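PDB 5M6G: beta-glucosidase from Saccharopolyspora erythraea D, which probably hydrolyses terminal, non-reducing beta-D-glucosyl residues with release of beta-D-glucose, as a member of glycosyl hydrolase family 3. Local coordinates for residues G568-D571 / V572-D576; L605-H608 / G609-L612; D49-D52 / D53-R57; R372-T375 / K376-E379. All blocks are in the same frame, centred on the assembly; numbering follows the deposited sequence.

Contact 1: residues G568-D571 / V572-D576; sequences GVAD and VLFGD
Leu573 N hydrogen-bonds to Val569 O at 3.0 Å with an almost straight N-H (172°), and Phe574 N makes the following bond to Ala570 O at 2.9 Å, more bent, as the chain leaves the helix. Val569 and Leu573 therefore sit one turn apart and run side by side in the same direction, CG1 of the valine 4.1 Å from CD1 of the leucine. The valine torsion explains which methyl is used: CG1 is anti to the backbone N (chi1 179°), which sends it to the leucine side. Phe574 turns the edge of its ring to the helix end, CD1 lying 3.3 Å from Ala570 O near the ring plane, and the same carbon packs loosely on the methyl of Ala570. On another flank two carboxylates approach, Asp571 OD1 and Asp576 OD2 being 4.2 Å apart. A water donates to both oxygens, 2.9 Å from Asp571 OD1 and 2.6 Å from Asp576 OD2, and probably eases their repulsion. Each acid also has a cationic partner, Arg410 and Arg406 at Asp571 OD2 and Lys426 at Asp576 OD1. Between Phe574 and Asp576, Gly575 has positive phi (78°), a conformation glycine adopts readily. Such a glycine turn commonly ends a helix, and here it finishes helix 567-573, which packs on strand 555-560 of the sheet in the C-terminal family 3 domain.

Contact 2: residues L605-H608 / G609-L612; sequences LFPH and GFGL
Phe610 folds back against Pro607 and Phe606 across a type II beta turn that runs from Pro607 to Phe610, closed by the hydrogen bond from Phe610 N to Pro607 O at 3.1 Å. The Phe610 ring is carried back toward Phe606, alongside the chain entering the turn, by a chi1 of -177°, which sets CG opposite the backbone N. Its CB lies 3.7 Å from Pro607 CD, and further out CE2 comes to 3.6 Å from Phe606 CD1. The two phenyl planes are close to parallel, at 25°, but slid so far that they barely overlap, with centroids 5.3 Å apart. A serine here would probably leave Phe606 and the proline ring without this apolar neighbour and open a gap between the turn and Leu416 of strand 414-418, on which Phe610 also rests. Phe606 has its own support in an edge-to-face contact with Trp587, opposite which Leu605 and Phe606 form a classic beta bulge. Gly609 occupies the third position of the turn with positive phi. A beta carbon on it would fall about 2.5 Å from His608 O, a clash that accounts for the absence of a side chain. Backbone hydrogen bonds between Gly609 or Phe610 and Leu583 tie the turn to a neighbouring loop. The His608 imidazole lies among Glu199, a magnesium ligand, Lys200 and Thr586: its NE2 is hydrogen-bonded to Asn203 ND2, while ND1 passes 3.2 Å from Gly609 N at an angle too poor for a bond.

Contact 3: residues D49-D52 / D53-R57; sequences DRVD and DLMAR
Asp49 O accepts from Asp53 N at 3.1 Å, the first of four successive i to i+4 bonds that define this alpha-helical stretch of helix 47-57. Next along, Arg50 O takes Leu54 N in a straighter bond (171° at the hydrogen), while the arginine side chain leads away to a salt bridge with Glu384 and a bond to the backbone oxygen of Tyr40. Val51 contributes both backbone and side chain: its O receives Met55 N at 2.9 Å, and its CG1 touches Met55 SD at 3.8 Å. These two side chains run alongside each other and point the same way; the methionine chain bends at chi3 (61°). Both pack on helix 363-379, Val51 on Thr375 and Phe378 and Met55 on Leu374. Asp52 O accepts from Ala56 N at 3.0 Å. Beyond it, Asp53 is gripped side-on by Arg57, one turn later, with NE and NH2 each taking a different carboxylate oxygen. A leucine in place of Asp53 would probably leave the Arg57 guanidinium without this charged mate and Tyr40 N without the acceptor that OD2 provides. The two halves of the grip differ: Arg57 NH2 meets the syn lone pair of Asp53 OD1 at 3.2 Å, whereas Arg57 NE approaches Asp53 OD2 from above the carboxylate plane at 2.8 Å.

Contact 4: residues R372-T375 / K376-E379; sequences RILT and KKFE
Glu379 lies back along Thr375, one helical turn earlier, and the two side chains point the same way. Its CB stands 3.5 Å from Thr375 O, the oxygen that accepts from Glu379 N (2.9 Å). CG comes nearer still, 3.2 Å from Thr375 O, because chi1 of -71° sets it beside the backbone N. CD then rides against the threonine methyl, 3.6 Å from Thr375 CG2. At the tip the carboxylate divides its roles: OE2 rests near that methyl, whereas OE1 takes Lys376 NZ in a salt bridge of 2.7 Å, met on the syn side and 19° out of the carboxylate plane. This salt bridge is an i to i+3 pair on helix 363-379, a helix of the TIM-barrel region of family 3 enzymes, and it tethers the lysine ammonium over the helix surface. Bends at chi2 and chi4 curl the Lys376 chain back so that NZ can also donate to a water (2.9 Å), which in turn donates to Arg372 O at 2.8 Å. Thr375 OG1 is directed elsewhere, to the oxygen of Arg371, leaving CG2 as the branch that faces the glutamate. On a different side of the helix, Lys377 stretches out past Ile373, its CE 4.1 Å from Ile373 CG2, to bring NZ to Gln66, Pro123 O and Gly86 O.

Overall arrangement
The four contacts fall into two pairs on opposite sides of the chain's centre. Contacts 3 and 4 lie about 11 Å apart between centres and touch: Met55 CG meets Leu374 CD1 at 3.5 Å and Val51 CG2 meets Phe378 CD2 at 3.6 Å, so helix 47-57 packs directly on helix 363-379. Contacts 1 and 2, both in the C-terminal domain, have centres about 20 Å apart and do not touch. Between the pairs the centres stand about 44 to 56 Å apart. The sorbitol pocket draws residues such as Asp310 and Glu505, none of them from the four contacts. Nearest to metal is contact 2, where the His608 side chain is about 7 Å from a magnesium ion.

Contact 1: residues G568-D571 / V572-D576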
loop_
_atom_site.group_PDB
_atom_site.type_symbol
_atom_site.label_atom_id
_atom_site.label_comp_id
_atom_site.label_asym_id
_atom_site.label_seq_id
_atom_site.Cartn_x
_atom_site.Cartn_y
_atom_site.Cartn_z
ATOM N N GLY A 568 -19.915 3.260 -4.471
ATOM C CA GLY A 568 -19.377 4.176 -5.470
ATOM C C GLY A 568 -19.369 3.607 -6.877
ATOM O O GLY A 568 -19.382 4.368 -7.853
ATOM N N VAL A 569 -19.362 2.280 -7.007
ATOM C CA VAL A 569 -19.471 1.659 -8.321
ATOM C C VAL A 569 -20.851 1.910 -8.909
ATOM O O VAL A 569 -20.983 2.297 -10.078
ATOM C CB VAL A 569 -19.162 0.156 -8.234
ATOM C CG1 VAL A 569 -19.300 -0.478 -9.611
ATOM C CG2 VAL A 569 -17.748 -0.052 -7.679
ATOM N N ALA A 570 -21.899 1.680 -8.109
ATOM C CA ALA A 570 -23.256 1.950 -8.573
ATOM C C ALA A 570 -23.450 3.419 -8.892
ATOM O O ALA A 570 -24.220 3.754 -9.795
ATOM C CB ALA A 570 -24.279 1.508 -7.526
ATOM N N ASP A 571 -22.779 4.312 -8.153
ATOM C CA ASP A 571 -22.860 5.737 -8.459
ATOM C C ASP A 571 -22.530 6.006 -9.922
ATOM O O ASP A 571 -23.192 6.821 -10.582
ATOM C CB ASP A 571 -21.918 6.527 -7.557
ATOM C CG ASP A 571 -22.388 6.570 -6.115
ATOM O OD1 ASP A 571 -23.563 6.237 -5.854
ATOM O OD2 ASP A 571 -21.572 6.935 -5.242
ATOM N N VAL A 572 -21.518 5.319 -10.452
ATOM C CA VAL A 572 -21.128 5.517 -11.844
ATOM C C VAL A 572 -22.074 4.772 -12.782
ATOM O O VAL A 572 -22.532 5.326 -13.787
ATOM C CB VAL A 572 -19.664 5.080 -12.038
ATOM C CG1 VAL A 572 -19.261 5.156 -13.499
ATOM C CG2 VAL A 572 -18.747 5.946 -11.177
ATOM N N LEU A 573 -22.384 3.510 -12.456
ATOM C CA LEU A 573 -23.270 2.698 -13.289
ATOM C C LEU A 573 -24.608 3.383 -13.550
ATOM O O LEU A 573 -25.182 3.243 -14.638
ATOM C CB LEU A 573 -23.499 1.329 -12.635
ATOM C CG LEU A 573 -22.363 0.291 -12.679
ATOM C CD1 LEU A 573 -22.716 -0.909 -11.824
ATOM C CD2 LEU A 573 -22.050 -0.145 -14.123
ATOM N N PHE A 574 -25.123 4.124 -12.568
ATOM C CA PHE A 574 -26.443 4.744 -12.668
ATOM C C PHE A 574 -26.374 6.239 -12.951
ATOM O O PHE A 574 -27.398 6.924 -12.865
ATOM C CB PHE A 574 -27.249 4.468 -11.395
ATOM C CG PHE A 574 -27.708 3.045 -11.297
ATOM C CD1 PHE A 574 -26.883 2.074 -10.766
ATOM C CD2 PHE A 574 -28.938 2.664 -11.810
ATOM C CE1 PHE A 574 -27.284 0.754 -10.707
ATOM C CE2 PHE A 574 -29.350 1.350 -11.755
ATOM C CZ PHE A 574 -28.521 0.388 -11.205
ATOM N N GLY A 575 -25.192 6.757 -13.277
ATOM C CA GLY A 575 -25.048 8.126 -13.722
ATOM C C GLY A 575 -25.073 9.182 -12.644
ATOM O O GLY A 575 -25.143 10.370 -12.978
ATOM N N ASP A 576 -25.036 8.799 -11.362
ATOM C CA ASP A 576 -24.847 9.795 -10.308
ATOM C C ASP A 576 -23.464 10.437 -10.384
ATOM O O ASP A 576 -23.312 11.623 -10.065
ATOM C CB ASP A 576 -25.085 9.164 -8.931
ATOM C CG ASP A 576 -26.543 8.813 -8.706
ATOM O OD1 ASP A 576 -27.403 9.538 -9.245
ATOM O OD2 ASP A 576 -26.833 7.815 -8.009
HETATM O O HOH W 1 -26.285 5.622 -6.799
#

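Contact 2: residues L605-H608 / G609-L612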
loop_
_atom_site.group_PDB
_atom_site.type_symbol
_atom_site.label_atom_id
_atom_site.label_comp_id
_atom_site.label_asym_id
_atom_site.label_seq_id
_atom_site.Cartn_x
_atom_site.Cartn_y
_atom_site.Cartn_z
ATOM N N LEU A 605 -4.870 -2.212 -26.619
ATOM C CA LEU A 605 -6.332 -2.219 -26.670
ATOM C C LEU A 605 -6.892 -0.864 -26.247
ATOM O O LEU A 605 -7.759 -0.301 -26.924
ATOM C CB LEU A 605 -6.891 -3.331 -25.781
ATOM C CG LEU A 605 -8.410 -3.502 -25.813
ATOM C CD1 LEU A 605 -8.859 -3.931 -27.220
ATOM C CD2 LEU A 605 -8.866 -4.514 -24.772
ATOM N N PHE A 606 -6.408 -0.330 -25.115
ATOM C CA PHE A 606 -6.718 1.020 -24.653
ATOM C C PHE A 606 -5.423 1.691 -24.210
ATOM O O PHE A 606 -4.667 1.106 -23.411
ATOM C CB PHE A 606 -7.715 1.023 -23.470
ATOM C CG PHE A 606 -8.970 0.240 -23.714
ATOM C CD1 PHE A 606 -9.966 0.739 -24.529
ATOM C CD2 PHE A 606 -9.166 -0.986 -23.094
ATOM C CE1 PHE A 606 -11.137 0.018 -24.742
ATOM C CE2 PHE A 606 -10.339 -1.710 -23.301
ATOM C CZ PHE A 606 -11.312 -1.210 -24.135
ATOM N N PRO A 607 -5.147 2.918 -24.645
ATOM C CA PRO A 607 -3.906 3.590 -24.243
ATOM C C PRO A 607 -4.004 4.186 -22.845
ATOM O O PRO A 607 -5.085 4.402 -22.294
ATOM C CB PRO A 607 -3.755 4.703 -25.281
ATOM C CG PRO A 607 -5.197 5.075 -25.596
ATOM C CD PRO A 607 -5.988 3.775 -25.502
ATOM N N HIS A 608 -2.829 4.462 -22.289
ATOM C CA HIS A 608 -2.719 5.238 -21.061
ATOM C C HIS A 608 -3.508 6.535 -21.191
ATOM O O HIS A 608 -3.482 7.188 -22.230
ATOM C CB HIS A 608 -1.240 5.530 -20.789
ATOM C CG HIS A 608 -0.984 6.192 -19.475
ATOM N ND1 HIS A 608 -1.210 7.534 -19.262
ATOM C CD2 HIS A 608 -0.527 5.695 -18.300
ATOM C CE1 HIS A 608 -0.911 7.835 -18.011
ATOM N NE2 HIS A 608 -0.484 6.739 -17.409
ATOM N N GLY A 609 -4.244 6.893 -20.143
ATOM C CA GLY A 609 -5.033 8.105 -20.169
ATOM C C GLY A 609 -6.404 7.976 -20.798
ATOM O O GLY A 609 -7.145 8.962 -20.825
ATOM N N PHE A 610 -6.764 6.799 -21.300
ATOM C CA PHE A 610 -8.050 6.597 -21.951
ATOM C C PHE A 610 -9.159 6.489 -20.912
ATOM O O PHE A 610 -8.991 5.865 -19.859
ATOM C CB PHE A 610 -8.015 5.331 -22.811
ATOM C CG PHE A 610 -9.287 5.075 -23.577
ATOM C CD1 PHE A 610 -9.513 5.695 -24.789
ATOM C CD2 PHE A 610 -10.246 4.203 -23.082
ATOM C CE1 PHE A 610 -10.682 5.457 -25.496
ATOM C CE2 PHE A 610 -11.414 3.961 -23.782
ATOM C CZ PHE A 610 -11.633 4.588 -24.986
ATOM N N GLY A 611 -10.293 7.114 -21.207
ATOM C CA GLY A 611 -11.471 6.955 -20.376
ATOM C C GLY A 611 -12.674 7.636 -20.990
ATOM O O GLY A 611 -12.621 8.827 -21.312
ATOM N N LEU A 612 -13.760 6.893 -21.169
ATOM C CA LEU A 612 -14.985 7.467 -21.701
ATOM C C LEU A 612 -15.787 8.161 -20.600
ATOM O O LEU A 612 -15.552 7.968 -19.404
ATOM C CB LEU A 612 -15.838 6.383 -22.349
ATOM C CG LEU A 612 -15.169 5.612 -23.484
ATOM C CD1 LEU A 612 -16.070 4.485 -23.945
ATOM C CD2 LEU A 612 -14.831 6.543 -24.639
#

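Contact 3: residues D49-D52 / D53-R57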
loop_
_atom_site.group_PDB
_atom_site.type_symbol
_atom_site.label_atom_id
_atom_site.label_comp_id
_atom_site.label_asym_id
_atom_site.label_seq_id
_atom_site.Cartn_x
_atom_site.Cartn_y
_atom_site.Cartn_z
ATOM N N ASP A 49 19.612 19.175 19.089
ATOM C CA ASP A 49 20.262 19.247 20.403
ATOM C C ASP A 49 19.768 18.144 21.333
ATOM O O ASP A 49 20.538 17.617 22.150
ATOM C CB ASP A 49 20.026 20.614 21.043
ATOM C CG ASP A 49 20.582 21.755 20.211
ATOM O OD1 ASP A 49 21.499 21.514 19.396
ATOM O OD2 ASP A 49 20.096 22.894 20.370
ATOM N N ARG A 50 18.476 17.804 21.245
ATOM C CA ARG A 50 17.943 16.688 22.019
ATOM C C ARG A 50 18.551 15.368 21.563
ATOM O O ARG A 50 18.910 14.523 22.393
ATOM C CB ARG A 50 16.414 16.645 21.895
ATOM C CG ARG A 50 15.719 17.915 22.402
ATOM C CD ARG A 50 14.186 17.787 22.358
ATOM N NE ARG A 50 13.669 16.877 23.379
ATOM C CZ ARG A 50 12.379 16.570 23.510
ATOM N NH1 ARG A 50 11.485 17.095 22.677
ATOM N NH2 ARG A 50 11.982 15.738 24.465
ATOM N N VAL A 51 18.659 15.174 20.247
ATOM C CA VAL A 51 19.312 13.989 19.702
ATOM C C VAL A 51 20.760 13.898 20.180
ATOM O O VAL A 51 21.221 12.842 20.620
ATOM C CB VAL A 51 19.229 14.005 18.167
ATOM C CG1 VAL A 51 20.121 12.925 17.593
ATOM C CG2 VAL A 51 17.766 13.813 17.718
ATOM N N ASP A 52 21.505 14.999 20.084
ATOM C CA ASP A 52 22.902 14.978 20.528
ATOM C C ASP A 52 23.023 14.552 21.988
ATOM O O ASP A 52 23.883 13.734 22.341
ATOM C CB ASP A 52 23.536 16.354 20.330
ATOM C CG ASP A 52 23.838 16.662 18.874
ATOM O OD1 ASP A 52 23.810 15.728 18.044
ATOM O OD2 ASP A 52 24.116 17.844 18.563
ATOM N N ASP A 53 22.171 15.100 22.857
ATOM C CA ASP A 53 22.287 14.802 24.281
ATOM C C ASP A 53 21.960 13.342 24.569
ATOM O O ASP A 53 22.667 12.678 25.334
ATOM C CB ASP A 53 21.369 15.715 25.086
ATOM C CG ASP A 53 21.477 15.461 26.557
ATOM O OD1 ASP A 53 22.506 15.862 27.132
ATOM O OD2 ASP A 53 20.558 14.836 27.125
ATOM N N LEU A 54 20.875 12.831 23.973
ATOM C CA LEU A 54 20.510 11.431 24.161
ATOM C C LEU A 54 21.618 10.504 23.673
ATOM O O LEU A 54 22.044 9.599 24.395
ATOM C CB LEU A 54 19.195 11.133 23.430
ATOM C CG LEU A 54 18.648 9.706 23.495
ATOM C CD1 LEU A 54 18.507 9.223 24.940
ATOM C CD2 LEU A 54 17.305 9.616 22.747
ATOM N N MET A 55 22.100 10.710 22.442
ATOM C CA MET A 55 23.146 9.833 21.935
ATOM C C MET A 55 24.409 9.908 22.782
ATOM O O MET A 55 25.100 8.897 22.946
ATOM C CB MET A 55 23.451 10.159 20.477
ATOM C CG MET A 55 22.321 9.714 19.560
ATOM S SD MET A 55 22.595 10.051 17.822
ATOM C CE MET A 55 24.073 9.073 17.517
ATOM N N ALA A 56 24.718 11.078 23.341
ATOM C CA ALA A 56 25.889 11.172 24.213
ATOM C C ALA A 56 25.770 10.234 25.404
ATOM O O ALA A 56 26.786 9.760 25.927
ATOM C CB ALA A 56 26.082 12.611 24.692
ATOM N N ARG A 57 24.539 9.933 25.829
ATOM C CA ARG A 57 24.283 9.071 26.979
ATOM C C ARG A 57 24.114 7.598 26.618
ATOM O O ARG A 57 24.047 6.759 27.526
ATOM C CB ARG A 57 23.031 9.556 27.722
ATOM C CG ARG A 57 23.121 11.009 28.155
ATOM C CD ARG A 57 21.781 11.558 28.586
ATOM N NE ARG A 57 21.863 12.992 28.834
ATOM C CZ ARG A 57 22.260 13.527 29.984
ATOM N NH1 ARG A 57 22.605 12.741 30.994
ATOM N NH2 ARG A 57 22.308 14.845 30.123
#

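Contact 4: residues R372-T375 / K376-E379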
loop_
_atom_site.group_PDB
_atom_site.type_symbol
_atom_site.label_atom_id
_atom_site.label_comp_id
_atom_site.label_asym_id
_atom_site.label_seq_id
_atom_site.Cartn_x
_atom_site.Cartn_y
_atom_site.Cartn_z
ATOM N N ARG A 372 19.320 9.396 12.579
ATOM C CA ARG A 372 18.144 9.424 11.714
ATOM C C ARG A 372 16.911 8.855 12.421
ATOM O O ARG A 372 15.826 9.445 12.345
ATOM C CB ARG A 372 18.454 8.680 10.420
ATOM C CG ARG A 372 19.487 9.414 9.567
ATOM C CD ARG A 372 19.999 8.562 8.434
ATOM N NE ARG A 372 20.924 9.309 7.588
ATOM C CZ ARG A 372 20.563 9.974 6.496
ATOM N NH1 ARG A 372 19.287 9.975 6.113
ATOM N NH2 ARG A 372 21.481 10.628 5.784
ATOM N N ILE A 373 17.056 7.736 13.133
ATOM C CA ILE A 373 15.908 7.145 13.829
ATOM C C ILE A 373 15.435 8.060 14.952
ATOM O O ILE A 373 14.243 8.373 15.062
ATOM C CB ILE A 373 16.260 5.747 14.376
ATOM C CG1 ILE A 373 16.538 4.747 13.256
ATOM C CG2 ILE A 373 15.153 5.240 15.308
ATOM C CD1 ILE A 373 17.440 3.591 13.706
ATOM N N LEU A 374 16.364 8.499 15.812
ATOM C CA LEU A 374 15.958 9.284 16.976
ATOM C C LEU A 374 15.366 10.622 16.560
ATOM O O LEU A 374 14.426 11.109 17.196
ATOM C CB LEU A 374 17.146 9.498 17.915
ATOM C CG LEU A 374 17.690 8.225 18.554
ATOM C CD1 LEU A 374 18.998 8.536 19.291
ATOM C CD2 LEU A 374 16.638 7.615 19.489
ATOM N N THR A 375 15.901 11.232 15.496
ATOM C CA THR A 375 15.343 12.495 15.022
ATOM C C THR A 375 13.857 12.354 14.715
ATOM O O THR A 375 13.048 13.196 15.119
ATOM C CB THR A 375 16.116 12.981 13.791
ATOM O OG1 THR A 375 17.430 13.389 14.199
ATOM C CG2 THR A 375 15.419 14.164 13.131
ATOM N N LYS A 376 13.476 11.272 14.035
ATOM C CA LYS A 376 12.071 11.070 13.700
ATOM C C LYS A 376 11.233 10.802 14.946
ATOM O O LYS A 376 10.085 11.257 15.037
ATOM C CB LYS A 376 11.947 9.930 12.691
ATOM C CG LYS A 376 12.494 10.316 11.317
ATOM C CD LYS A 376 11.567 11.352 10.667
ATOM C CE LYS A 376 12.229 12.107 9.501
ATOM N NZ LYS A 376 13.298 13.073 9.944
ATOM N N LYS A 377 11.789 10.086 15.925
ATOM C CA LYS A 377 11.062 9.898 17.182
ATOM C C LYS A 377 10.798 11.231 17.881
ATOM O O LYS A 377 9.693 11.465 18.382
ATOM C CB LYS A 377 11.824 8.940 18.097
ATOM C CG LYS A 377 11.851 7.504 17.584
ATOM C CD LYS A 377 12.496 6.563 18.605
ATOM C CE LYS A 377 12.309 5.110 18.225
ATOM N NZ LYS A 377 12.753 4.192 19.320
ATOM N N PHE A 378 11.793 12.126 17.925
ATOM C CA PHE A 378 11.554 13.442 18.525
ATOM C C PHE A 378 10.566 14.259 17.705
ATOM O O PHE A 378 9.677 14.916 18.264
ATOM C CB PHE A 378 12.860 14.219 18.671
ATOM C CG PHE A 378 13.700 13.772 19.831
ATOM C CD1 PHE A 378 13.356 14.124 21.129
ATOM C CD2 PHE A 378 14.839 13.009 19.620
ATOM C CE1 PHE A 378 14.131 13.705 22.210
ATOM C CE2 PHE A 378 15.623 12.597 20.685
ATOM C CZ PHE A 378 15.256 12.941 21.989
ATOM N N GLU A 379 10.716 14.252 16.382
ATOM C CA GLU A 379 9.810 15.019 15.539
ATOM C C GLU A 379 8.382 14.522 15.684
ATOM O O GLU A 379 7.441 15.319 15.714
ATOM C CB GLU A 379 10.265 14.953 14.075
ATOM C CG GLU A 379 11.548 15.752 13.808
ATOM C CD GLU A 379 12.141 15.507 12.423
ATOM O OE1 GLU A 379 11.873 14.441 11.822
ATOM O OE2 GLU A 379 12.901 16.373 11.942
HETATM O O HOH W 2 15.718 11.626 10.529
#